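Putative invasin (Yersinia pseudotuberculosis IP 31758, PDB 5N40) probably mediates adhesion of the bacterium to host cells, presenting a C-type lectin-like domain at the end of a rod of immunoglobulin-like domains. Local coordinates at residues 277-282 against 346-351; 270-275 against 310-315; 101-106 against 203-208; 138-143 against 175-180; 159-164 against 192-197. The protein carries 1 engineered substitution. All coordinates share one frame; numbering follows the deposited sequence.

Interaction 1 of 5, residues 277-282 against 346-351; sequences AMCTVP and YNVSCS
The disulfide Cys-279–Cys-350 belongs to the C-type lectin-like adhesion domain and ties the end of helix 272-278 to the C-terminal tail of the chain. Its two SG atoms lie 2.0 Å apart, with a torsion of -80° about the S–S bond, close to the relaxed right angle. Cys-279 is the first residue to leave the helical conformation, and its SG sits between its own backbone N and carbonyl carbon (chi1 65°), which swings the sulfur across to the tail.

Beside the bridge, Met-278 and Val-348 reach toward each other tip to tip, Met-278 CE lying 3.7 Å from Val-348 CG1. The methionine chain runs extended until it bends at its last torsion, and this turn also brings CE to 4.0 Å from Cys-350 SG; a flexible thioether suits the irregular surface between valine and disulfide. In a fold where the chain ends are drawn together, the covalent link is backed by the main chain: Ser-351 N donates to Thr-280 O at 2.8 Å, almost straight at 175°. A water closes a second path, accepting from Thr-280 N and donating to Ser-351 O. Farther along, Pro-282, which has no N–H to offer, sets the CD and CG side of its ring by Ser-349 O, with CG 3.4 Å from that oxygen. The Ser-349 hydroxyl bonds instead to Lys-245 O, while Phe-244 of strand 242-245 touches both Pro-282 and Ser-349.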
# COMPACT_ATOMS: atom_id res chain seq x y z
N ALA A 277 21.81 4.12 41.14
CA ALA A 277 21.53 2.77 41.60
C ALA A 277 21.22 1.83 40.44
O ALA A 277 21.43 0.62 40.56
CB ALA A 277 20.37 2.77 42.58
N MET A 278 20.76 2.36 39.31
CA MET A 278 20.35 1.53 38.18
C MET A 278 21.51 1.21 37.25
O MET A 278 21.58 0.09 36.72
CB MET A 278 19.25 2.24 37.39
CG MET A 278 18.83 1.52 36.12
SD MET A 278 17.45 2.33 35.32
CE MET A 278 18.19 3.89 34.84
N CYS A 279 22.41 2.16 37.01
CA CYS A 279 23.46 1.95 36.02
C CYS A 279 24.52 3.04 36.20
O CYS A 279 24.39 3.94 37.03
CB CYS A 279 22.89 1.97 34.61
SG CYS A 279 22.19 3.55 34.12
N THR A 280 25.58 2.94 35.40
CA THR A 280 26.59 3.99 35.32
C THR A 280 26.02 5.15 34.52
O THR A 280 25.59 4.98 33.38
CB THR A 280 27.86 3.46 34.67
OG1 THR A 280 28.37 2.36 35.42
CG2 THR A 280 28.92 4.55 34.59
N VAL A 281 26.02 6.34 35.12
CA VAL A 281 25.51 7.54 34.45
C VAL A 281 26.68 8.22 33.75
O VAL A 281 27.73 8.45 34.37
CB VAL A 281 24.82 8.48 35.45
CG1 VAL A 281 24.30 9.73 34.76
CG2 VAL A 281 23.69 7.74 36.15
N PRO A 282 26.57 8.56 32.46
CA PRO A 282 27.71 9.20 31.78
C PRO A 282 27.98 10.59 32.34
O PRO A 282 27.13 11.24 32.95
CB PRO A 282 27.27 9.25 30.31
CG PRO A 282 25.77 9.20 30.37
CD PRO A 282 25.44 8.33 31.54
N TYR A 346 14.09 12.96 35.53
CA TYR A 346 14.75 13.24 34.26
C TYR A 346 15.06 11.94 33.54
O TYR A 346 14.92 10.84 34.09
CB TYR A 346 16.04 14.04 34.49
CG TYR A 346 15.87 15.33 35.26
CD1 TYR A 346 14.66 16.02 35.24
CD2 TYR A 346 16.92 15.87 35.99
CE1 TYR A 346 14.51 17.21 35.94
CE2 TYR A 346 16.78 17.05 36.68
CZ TYR A 346 15.57 17.72 36.65
OH TYR A 346 15.44 18.90 37.35
N ASN A 347 15.49 12.07 32.29
CA ASN A 347 15.88 10.91 31.51
C ASN A 347 17.22 10.37 31.98
O ASN A 347 18.08 11.10 32.47
CB ASN A 347 15.99 11.28 30.03
CG ASN A 347 14.64 11.40 29.35
OD1 ASN A 347 13.84 10.46 29.35
ND2 ASN A 347 14.37 12.55 28.75
N VAL A 348 17.41 9.06 31.80
CA VAL A 348 18.69 8.42 32.04
C VAL A 348 19.08 7.59 30.82
O VAL A 348 18.36 6.65 30.44
CB VAL A 348 18.67 7.54 33.31
CG1 VAL A 348 20.01 6.84 33.50
CG2 VAL A 348 18.35 8.39 34.53
N SER A 349 20.19 7.96 30.20
CA SER A 349 20.89 7.13 29.23
C SER A 349 22.07 6.49 29.94
O SER A 349 23.00 7.19 30.37
CB SER A 349 21.34 7.94 28.02
OG SER A 349 22.15 7.15 27.16
N CYS A 350 22.04 5.18 30.06
CA CYS A 350 23.08 4.46 30.78
C CYS A 350 24.34 4.35 29.93
O CYS A 350 24.28 4.24 28.70
CB CYS A 350 22.57 3.06 31.16
SG CYS A 350 21.20 3.08 32.39
N SER A 351 25.49 4.42 30.59
CA SER A 351 26.78 4.22 29.95
C SER A 351 27.11 2.73 30.00
O SER A 351 27.08 2.13 31.08
CB SER A 351 27.87 5.05 30.63
OG SER A 351 29.10 4.96 29.94
O HOH W 1 25.89 0.91 33.16

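Interaction 2 of 5, residues 270-275 against 310-315; sequences FNQSQA and VYRSST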
# COMPACT_ATOMS: atom_id res chain seq x y z
N PHE A 270 13.77 9.44 36.39
CA PHE A 270 14.56 9.11 37.56
C PHE A 270 15.14 10.37 38.20
O PHE A 270 15.46 11.34 37.52
CB PHE A 270 15.72 8.17 37.20
CG PHE A 270 15.30 6.94 36.47
CD1 PHE A 270 15.10 6.96 35.10
CD2 PHE A 270 15.11 5.75 37.15
CE1 PHE A 270 14.71 5.82 34.43
CE2 PHE A 270 14.72 4.60 36.48
CZ PHE A 270 14.53 4.64 35.12
N ASN A 271 15.27 10.33 39.53
CA ASN A 271 16.11 11.30 40.21
C ASN A 271 17.54 10.76 40.25
O ASN A 271 17.82 9.67 39.76
CB ASN A 271 15.58 11.62 41.61
CG ASN A 271 15.63 10.42 42.55
OD1 ASN A 271 16.29 9.42 42.29
ND2 ASN A 271 14.93 10.54 43.68
N GLN A 272 18.45 11.54 40.83
CA GLN A 272 19.86 11.19 40.75
C GLN A 272 20.16 9.86 41.46
O GLN A 272 20.88 9.01 40.92
CB GLN A 272 20.71 12.31 41.34
CG GLN A 272 22.20 12.17 41.06
CD GLN A 272 22.56 12.43 39.60
OE1 GLN A 272 21.83 13.09 38.86
NE2 GLN A 272 23.72 11.93 39.19
N SER A 273 19.61 9.67 42.66
CA SER A 273 19.94 8.45 43.40
C SER A 273 19.39 7.21 42.70
O SER A 273 20.05 6.16 42.68
CB SER A 273 19.40 8.55 44.83
OG SER A 273 17.99 8.70 44.84
N GLN A 274 18.20 7.31 42.11
CA GLN A 274 17.65 6.18 41.36
C GLN A 274 18.52 5.85 40.16
O GLN A 274 18.74 4.67 39.85
CB GLN A 274 16.23 6.50 40.89
CG GLN A 274 15.17 6.49 41.96
CD GLN A 274 13.84 6.95 41.40
OE1 GLN A 274 13.74 8.02 40.80
NE2 GLN A 274 12.81 6.12 41.56
N ALA A 275 19.00 6.87 39.45
CA ALA A 275 19.80 6.64 38.26
C ALA A 275 21.08 5.88 38.60
O ALA A 275 21.39 4.86 37.98
CB ALA A 275 20.13 7.98 37.59
N VAL A 310 15.51 16.73 30.08
CA VAL A 310 16.96 16.64 30.16
C VAL A 310 17.39 15.22 30.55
O VAL A 310 16.61 14.41 31.05
CB VAL A 310 17.51 17.68 31.15
CG1 VAL A 310 17.06 19.07 30.73
CG2 VAL A 310 17.06 17.37 32.58
N TYR A 311 18.67 14.94 30.31
CA TYR A 311 19.31 13.68 30.63
C TYR A 311 20.29 13.89 31.78
O TYR A 311 21.03 14.87 31.81
CB TYR A 311 20.05 13.12 29.41
CG TYR A 311 19.12 12.48 28.39
CD1 TYR A 311 18.18 13.24 27.71
CD2 TYR A 311 19.18 11.12 28.12
CE1 TYR A 311 17.31 12.66 26.79
CE2 TYR A 311 18.33 10.53 27.20
CZ TYR A 311 17.40 11.30 26.54
OH TYR A 311 16.54 10.70 25.62
N ARG A 312 20.29 12.96 32.74
CA ARG A 312 21.13 13.10 33.91
C ARG A 312 22.58 12.74 33.59
O ARG A 312 22.86 11.88 32.75
CB ARG A 312 20.63 12.21 35.06
CG ARG A 312 19.30 12.66 35.64
CD ARG A 312 19.01 12.03 37.00
NE ARG A 312 17.92 12.73 37.68
CZ ARG A 312 18.06 13.89 38.33
NH1 ARG A 312 19.25 14.48 38.40
NH2 ARG A 312 17.01 14.45 38.91
N SER A 313 23.50 13.43 34.26
CA SER A 313 24.92 13.12 34.18
C SER A 313 25.45 12.81 35.57
O SER A 313 24.80 13.05 36.59
CB SER A 313 25.72 14.27 33.55
OG SER A 313 26.22 15.15 34.55
N SER A 314 26.68 12.29 35.60
CA SER A 314 27.35 11.97 36.85
C SER A 314 28.38 13.02 37.24
O SER A 314 29.19 12.76 38.14
CB SER A 314 28.02 10.60 36.74
OG SER A 314 28.90 10.57 35.63
N THR A 315 28.37 14.18 36.59
CA THR A 315 29.30 15.26 36.90
C THR A 315 28.69 16.17 37.96
O THR A 315 27.63 16.77 37.73
CB THR A 315 29.63 16.06 35.64
OG1 THR A 315 30.09 15.17 34.61
CG2 THR A 315 30.70 17.11 35.92
O HOH W 2 21.81 14.93 36.68
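The first turn of helix 272-278 lies beside strand 311-313, with Gln-272 and Arg-312 the nearest pair, their CA atoms 7.2 Å apart, so that long side chains rather than backbone bonds span the gap. Arg-312, whose several N-H groups suit a buried place lined with acceptors, reaches over with an extended chain from CG to NE. NE donates to Phe-270 O at 2.8 Å and 172°; the oxygen lies in the guanidinium plane, although the donor stands 38° above the carbonyl plane. One face of the guanidinium is laid over the start of the helix, with Gln-272 N above its centre, and the aliphatic CD comes 4.2 Å from Ala-275 CB, a methyl small enough to let the arginine pass.

The helix start is itself a capping box within the lectin-like domain: Asn-271, at the N-cap, accepts from Gln-274 N through OD1, and Gln-274 OE1 takes the N-H of Asn-271 in return. Gln-272, bent at chi2, then turns its amide to the strand, its plane nearly perpendicular to the guanidinium (84°). NE2 donates to Ser-313 O at 3.0 Å, while OE1 receives a weak bond from Arg-312 NH1, a division of labour that an amide, having both donor and acceptor, can perform. The other terminal nitrogen of Arg-312, NH2, bonds to the carbonyls of Gly-340 and Gly-344, and NH1 makes a long, weak ion pair with Asp-341.

Interaction 3 of 5, residues 101-106 against 203-208; sequences VIPAPV and AAESGD. Engineered in segment 203-208: Ala-203 (natural residue Lys).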
# COMPACT_ATOMS: atom_id res chain seq x y z
N VAL A 101 -18.44 -7.37 -21.99
CA VAL A 101 -17.29 -8.16 -21.60
C VAL A 101 -16.99 -7.78 -20.16
O VAL A 101 -16.39 -6.74 -19.88
CB VAL A 101 -16.09 -7.92 -22.53
CG1 VAL A 101 -15.00 -8.93 -22.24
CG2 VAL A 101 -16.53 -7.99 -23.99
N ILE A 102 -17.45 -8.62 -19.24
CA ILE A 102 -17.45 -8.28 -17.82
C ILE A 102 -16.18 -8.81 -17.17
O ILE A 102 -15.45 -9.60 -17.79
CB ILE A 102 -18.71 -8.83 -17.12
CG1 ILE A 102 -18.70 -10.36 -17.03
CG2 ILE A 102 -19.97 -8.33 -17.83
CD1 ILE A 102 -19.86 -10.93 -16.23
N PRO A 103 -15.87 -8.39 -15.95
CA PRO A 103 -14.64 -8.83 -15.29
C PRO A 103 -14.59 -10.34 -15.10
O PRO A 103 -15.60 -11.01 -14.87
CB PRO A 103 -14.69 -8.11 -13.94
CG PRO A 103 -15.49 -6.90 -14.19
CD PRO A 103 -16.54 -7.31 -15.20
N ALA A 104 -13.37 -10.86 -15.15
CA ALA A 104 -13.15 -12.28 -14.93
C ALA A 104 -13.07 -12.55 -13.43
O ALA A 104 -12.29 -11.89 -12.73
CB ALA A 104 -11.87 -12.74 -15.62
N PRO A 105 -13.86 -13.49 -12.90
CA PRO A 105 -13.65 -13.89 -11.51
C PRO A 105 -12.23 -14.38 -11.31
O PRO A 105 -11.73 -15.21 -12.08
CB PRO A 105 -14.68 -15.00 -11.30
CG PRO A 105 -15.78 -14.68 -12.29
CD PRO A 105 -15.07 -14.11 -13.49
N VAL A 106 -11.57 -13.87 -10.27
CA VAL A 106 -10.19 -14.23 -9.97
C VAL A 106 -10.01 -14.48 -8.48
O VAL A 106 -10.79 -14.03 -7.64
CB VAL A 106 -9.19 -13.16 -10.44
CG1 VAL A 106 -9.14 -13.09 -11.95
CG2 VAL A 106 -9.55 -11.79 -9.84
N ALA A 203 -8.20 -4.93 -4.62
CA ALA A 203 -9.48 -5.29 -5.22
C ALA A 203 -9.36 -5.34 -6.74
O ALA A 203 -8.97 -4.35 -7.37
CB ALA A 203 -10.57 -4.31 -4.82
N ALA A 204 -9.72 -6.48 -7.33
CA ALA A 204 -9.82 -6.58 -8.77
C ALA A 204 -11.16 -6.01 -9.23
O ALA A 204 -12.09 -5.84 -8.44
CB ALA A 204 -9.68 -8.04 -9.22
N GLU A 205 -11.24 -5.68 -10.52
CA GLU A 205 -12.48 -5.11 -11.05
C GLU A 205 -13.66 -6.05 -10.88
O GLU A 205 -14.81 -5.60 -10.90
CB GLU A 205 -12.30 -4.71 -12.52
CG GLU A 205 -11.68 -5.77 -13.41
CD GLU A 205 -11.48 -5.29 -14.84
OE1 GLU A 205 -12.30 -4.47 -15.32
OE2 GLU A 205 -10.49 -5.74 -15.47
N SER A 206 -13.41 -7.34 -10.68
CA SER A 206 -14.49 -8.30 -10.45
C SER A 206 -15.09 -8.18 -9.06
O SER A 206 -16.15 -8.77 -8.82
CB SER A 206 -13.97 -9.72 -10.63
OG SER A 206 -12.92 -9.93 -9.71
N GLY A 207 -14.44 -7.47 -8.15
CA GLY A 207 -14.84 -7.43 -6.76
C GLY A 207 -14.14 -8.45 -5.89
O GLY A 207 -14.34 -8.45 -4.67
N ASP A 208 -13.34 -9.33 -6.49
CA ASP A 208 -12.49 -10.23 -5.72
C ASP A 208 -11.37 -9.43 -5.06
O ASP A 208 -10.83 -8.49 -5.64
CB ASP A 208 -11.92 -11.30 -6.65
CG ASP A 208 -13.00 -12.22 -7.19
OD1 ASP A 208 -13.62 -12.92 -6.37
OD2 ASP A 208 -13.26 -12.20 -8.43
O HOH W 3 -11.43 -9.10 -12.65
O HOH W 4 -11.02 -8.72 -15.39
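Asp-208 OD2 is gripped from opposite faces of its carboxylate plane. From one comes Val-106 N, 3.0 Å from OD2 with a nearly straight N-H (169°), standing 60° out of the plane; from the other comes Ser-206 OG, which donates to OD2 at 2.6 Å on the anti side. The serine hydroxyl is held between its own backbone N and carbonyl carbon (chi1 59°), folded back within the turn where it can meet the aspartate. The second oxygen, OD1, forms a salt bridge with Lys-132, so an acidic residue suits this place.

Apolar contacts lie alongside. Val-106 CG2 meets Ala-204 CB at 3.8 Å, and Pro-103 lays CB over the turn, 3.5 Å from Ser-206 CA, while the CG of Glu-205 runs against the same ring. Glu-205 OE2 and Ala-104 N share a water, and the carboxylate also bonds to Thr-78 through OE1 and to Lys-142 N through OE2. The arrangement is a type I beta turn, Ala-204 to Gly-207, in a hairpin between strands 197-204 and 209-217, docked on the proline-containing linker that joins two consecutive immunoglobulin-like domains.

Interaction 4 of 5, residues 138-143 against 175-180; sequences APNVKM and TGMTDA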
# COMPACT_ATOMS: atom_id res chain seq x y z
N ALA A 138 -4.11 -14.45 -14.77
CA ALA A 138 -5.10 -13.57 -15.39
C ALA A 138 -4.46 -12.23 -15.73
O ALA A 138 -4.25 -11.39 -14.84
CB ALA A 138 -6.30 -13.38 -14.45
N PRO A 139 -4.09 -11.99 -16.99
CA PRO A 139 -3.48 -10.71 -17.35
C PRO A 139 -4.53 -9.63 -17.57
O PRO A 139 -5.70 -9.89 -17.85
CB PRO A 139 -2.74 -11.02 -18.65
CG PRO A 139 -3.52 -12.13 -19.26
CD PRO A 139 -4.12 -12.93 -18.12
N ASN A 140 -4.07 -8.38 -17.41
CA ASN A 140 -4.86 -7.19 -17.73
C ASN A 140 -6.06 -7.01 -16.81
O ASN A 140 -7.06 -6.40 -17.18
CB ASN A 140 -5.29 -7.21 -19.20
CG ASN A 140 -4.11 -7.18 -20.15
OD1 ASN A 140 -3.19 -6.36 -20.00
ND2 ASN A 140 -4.10 -8.08 -21.12
N VAL A 141 -5.95 -7.50 -15.58
CA VAL A 141 -6.99 -7.33 -14.57
C VAL A 141 -6.77 -6.00 -13.86
O VAL A 141 -5.72 -5.77 -13.26
CB VAL A 141 -6.97 -8.49 -13.56
CG1 VAL A 141 -7.93 -8.21 -12.40
CG2 VAL A 141 -7.34 -9.82 -14.25
N LYS A 142 -7.78 -5.13 -13.92
CA LYS A 142 -7.70 -3.83 -13.28
C LYS A 142 -7.72 -3.97 -11.76
O LYS A 142 -8.53 -4.72 -11.20
CB LYS A 142 -8.86 -2.95 -13.74
CG LYS A 142 -8.77 -2.53 -15.21
CD LYS A 142 -9.93 -1.60 -15.57
CE LYS A 142 -9.84 -1.10 -17.00
NZ LYS A 142 -11.01 -0.23 -17.35
N MET A 143 -6.85 -3.22 -11.09
CA MET A 143 -6.63 -3.34 -9.66
C MET A 143 -6.71 -1.98 -8.98
O MET A 143 -6.29 -0.97 -9.56
CB MET A 143 -5.26 -3.96 -9.38
CG MET A 143 -5.18 -4.75 -8.07
SD MET A 143 -6.14 -6.27 -8.07
CE MET A 143 -5.40 -7.17 -9.43
N THR A 175 -4.15 3.43 -10.05
CA THR A 175 -4.80 2.54 -11.00
C THR A 175 -3.71 1.74 -11.70
O THR A 175 -2.59 2.22 -11.87
CB THR A 175 -5.64 3.29 -12.04
OG1 THR A 175 -4.81 4.19 -12.80
CG2 THR A 175 -6.74 4.08 -11.36
N GLY A 176 -4.04 0.52 -12.10
CA GLY A 176 -3.07 -0.33 -12.77
C GLY A 176 -3.69 -1.67 -13.08
O GLY A 176 -4.83 -1.96 -12.68
N MET A 177 -2.93 -2.49 -13.80
CA MET A 177 -3.39 -3.78 -14.28
C MET A 177 -2.33 -4.84 -14.04
O MET A 177 -1.14 -4.55 -14.04
CB MET A 177 -3.67 -3.78 -15.78
CG MET A 177 -4.95 -3.14 -16.22
SD MET A 177 -4.99 -3.23 -18.01
CE MET A 177 -6.50 -2.33 -18.34
N THR A 178 -2.77 -6.09 -13.92
CA THR A 178 -1.82 -7.19 -13.89
C THR A 178 -1.17 -7.35 -15.26
O THR A 178 -1.74 -6.98 -16.29
CB THR A 178 -2.49 -8.49 -13.49
OG1 THR A 178 -3.59 -8.76 -14.37
CG2 THR A 178 -2.99 -8.43 -12.07
N ASP A 179 0.06 -7.88 -15.26
CA ASP A 179 0.85 -8.02 -16.48
C ASP A 179 0.61 -9.39 -17.11
O ASP A 179 -0.31 -10.12 -16.75
CB ASP A 179 2.33 -7.76 -16.18
CG ASP A 179 2.98 -8.82 -15.28
OD1 ASP A 179 2.39 -9.89 -15.04
OD2 ASP A 179 4.12 -8.58 -14.81
N ALA A 180 1.44 -9.74 -18.11
CA ALA A 180 1.24 -10.98 -18.85
C ALA A 180 1.30 -12.20 -17.94
O ALA A 180 0.74 -13.24 -18.27
CB ALA A 180 2.28 -11.10 -19.96
O HOH W 5 -1.30 -5.30 -18.61
O HOH W 6 -7.14 0.20 -11.80
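Five hydrogen bonds cross this contact, and Thr-178 takes part in four. Its OG1 donates to Ala-138 O at 2.8 Å, in the carbonyl plane and on a lone pair, and accepts from Val-141 N at 2.9 Å; chi1 of 56° sets the hydroxyl over its own backbone, facing the bend at 138-141. A threonine suits the place because its hydroxyl both gives and takes a bond while its methyl CG2 turns to Met-143. Main-chain bonds continue the pairing: Thr-178 N to Val-141 O, Asn-140 N to Thr-178 O, and Met-143 N to Gly-176 O at 2.9 Å. Asn-140 has left-handed helical angles (phi 67°), which asparagine tolerates well.

Among the apolar contacts, Lys-142 and Met-177, an antiparallel non-hydrogen-bonded pair, run side by side with CE 3.8 Å from CE. Met-143 has a second conformer, so its approach to Thr-178 CG2 is tentative.

Waters join Asn-140 OD1 to Thr-178 O, and Met-143 O to Gly-176 N; Asn-140 ND2 bonds to Thr-76 OG1.

The short, weakly bonded strand 176-177 is an outermost strand of the mixed sheet, beside strand 142-151. On the side of the other sheet of the immunoglobulin-like domain, Thr-178 and Met-143 face Ala-129 and Val-127 of strand 123-131.

Interaction 5 of 5, residues 159-164 against 192-197; sequences SSSGVV and NGIGVQ
Ser-161 faces the loop 192-197, and its side chain can be followed outward. CB lies against two hydrocarbon groups, 3.7 Å from Ile-194 CG1 and 3.9 Å from Val-196 CG2. OG, carried away from the backbone N (chi1 -165°), passes on to the other loop: it accepts from Ile-194 N at 3.1 Å with a somewhat bent N-H (146°), rests 3.4 Å from Gly-193 CA, and has Val-196 CG2 close by. A serine is short enough to set a hydroxyl against a main-chain N-H here while its CB still packs on the apolar neighbours.

The two loops come together at one end of the bacterial immunoglobulin-like domain: 159-164 leads from strand 142-151 into strand 165-166, while the loop 192-197 follows strand 183-189 and runs into strand 197-204. Next along the chain, Gly-162 N makes a weak bond to Asn-192 O. With no side chain, Gly-162 lets its CA come within 3.8 Å of Asn-192 CB.

Ile-194 extends the contact to Ser-160. Its CG1 is set between its own N and carbonyl carbon (chi1 65°), and the chain then runs extended to put CD1 3.8 Å from Ser-160 OG. Both Ile-194 and Val-196 also touch Val-158. Two waters bridge Val-163 O to Asn-192, one to its backbone N and the other to ND2, whose amide suits this water-bridged surface.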
# COMPACT_ATOMS: atom_id res chain seq x y z
N SER A 159 -6.12 6.88 13.88
CA SER A 159 -6.72 7.70 12.83
C SER A 159 -5.90 8.94 12.50
O SER A 159 -6.33 9.75 11.67
CB SER A 159 -8.14 8.11 13.24
OG SER A 159 -8.12 9.00 14.34
N SER A 160 -4.72 9.11 13.11
CA SER A 160 -3.94 10.33 12.95
C SER A 160 -2.60 10.11 12.26
O SER A 160 -1.75 11.00 12.27
CB SER A 160 -3.72 10.99 14.32
OG SER A 160 -3.17 10.07 15.24
N SER A 161 -2.39 8.95 11.64
CA SER A 161 -1.20 8.70 10.86
C SER A 161 -1.40 9.18 9.42
O SER A 161 -2.52 9.39 8.96
CB SER A 161 -0.85 7.21 10.87
OG SER A 161 0.47 7.01 10.42
N GLY A 162 -0.28 9.34 8.72
CA GLY A 162 -0.32 9.80 7.35
C GLY A 162 -0.91 8.77 6.40
O GLY A 162 -1.09 7.60 6.73
N VAL A 163 -1.20 9.23 5.18
CA VAL A 163 -1.77 8.35 4.15
C VAL A 163 -0.64 7.53 3.53
O VAL A 163 0.36 8.08 3.07
CB VAL A 163 -2.51 9.18 3.09
CG1 VAL A 163 -3.12 8.28 2.01
CG2 VAL A 163 -3.58 10.04 3.73
N VAL A 164 -0.81 6.20 3.52
CA VAL A 164 0.18 5.33 2.90
C VAL A 164 0.24 5.61 1.41
O VAL A 164 -0.77 5.88 0.75
CB VAL A 164 -0.16 3.85 3.19
CG1 VAL A 164 0.65 2.90 2.31
CG2 VAL A 164 0.09 3.53 4.65
N ASN A 192 4.71 9.87 5.89
CA ASN A 192 4.05 10.62 6.95
C ASN A 192 3.49 9.70 8.03
O ASN A 192 2.59 10.10 8.78
CB ASN A 192 2.95 11.50 6.37
CG ASN A 192 3.49 12.50 5.36
OD1 ASN A 192 4.29 13.36 5.70
ND2 ASN A 192 3.05 12.38 4.11
N GLY A 193 4.02 8.48 8.14
CA GLY A 193 3.54 7.56 9.16
C GLY A 193 4.01 7.93 10.55
O GLY A 193 5.01 8.63 10.74
N ILE A 194 3.27 7.46 11.55
CA ILE A 194 3.66 7.66 12.94
C ILE A 194 3.96 6.34 13.65
O ILE A 194 4.05 6.30 14.87
CB ILE A 194 2.61 8.49 13.70
CG1 ILE A 194 1.26 7.76 13.82
CG2 ILE A 194 2.43 9.84 13.00
CD1 ILE A 194 0.25 8.50 14.69
N GLY A 195 4.14 5.25 12.90
CA GLY A 195 4.50 3.96 13.47
C GLY A 195 3.35 2.99 13.56
O GLY A 195 3.04 2.47 14.64
N VAL A 196 2.71 2.73 12.42
CA VAL A 196 1.47 1.96 12.41
C VAL A 196 1.57 0.80 11.43
O VAL A 196 2.36 0.80 10.48
CB VAL A 196 0.25 2.85 12.07
CG1 VAL A 196 0.04 3.89 13.16
CG2 VAL A 196 0.42 3.53 10.73
N GLN A 197 0.72 -0.20 11.68
CA GLN A 197 0.50 -1.32 10.78
C GLN A 197 -0.77 -1.02 9.98
O GLN A 197 -1.84 -0.85 10.57
CB GLN A 197 0.35 -2.62 11.56
CG GLN A 197 -0.00 -3.84 10.74
CD GLN A 197 -0.56 -4.97 11.58
OE1 GLN A 197 -1.79 -5.14 11.68
NE2 GLN A 197 0.32 -5.76 12.16
O HOH W 7 2.53 8.55 4.78
O HOH W 8 1.12 11.13 2.92

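Overall arrangement
Along the elongated chain the contacts fall into two groups. Interactions 3, 4 and 5 come first: interaction 3 closes the loop that holds the other two, whose segments alternate. Interactions 3 and 4, with centres 10 Å apart, touch through neighbouring strands 197-204 and 142-151 of one sheet, at the end of the immunoglobulin-like domain that meets the preceding domain. Interaction 5 lies about 28 Å from interaction 4, centre to centre, toward the lectin-like domain. There interactions 1 and 2, centres 6 Å apart, share helix 272-278 and interlock along the chain. About 60 Å separates the centres of interactions 1 and 3, consistent with a rod-like adhesin holding its terminal domain away from the cell surface.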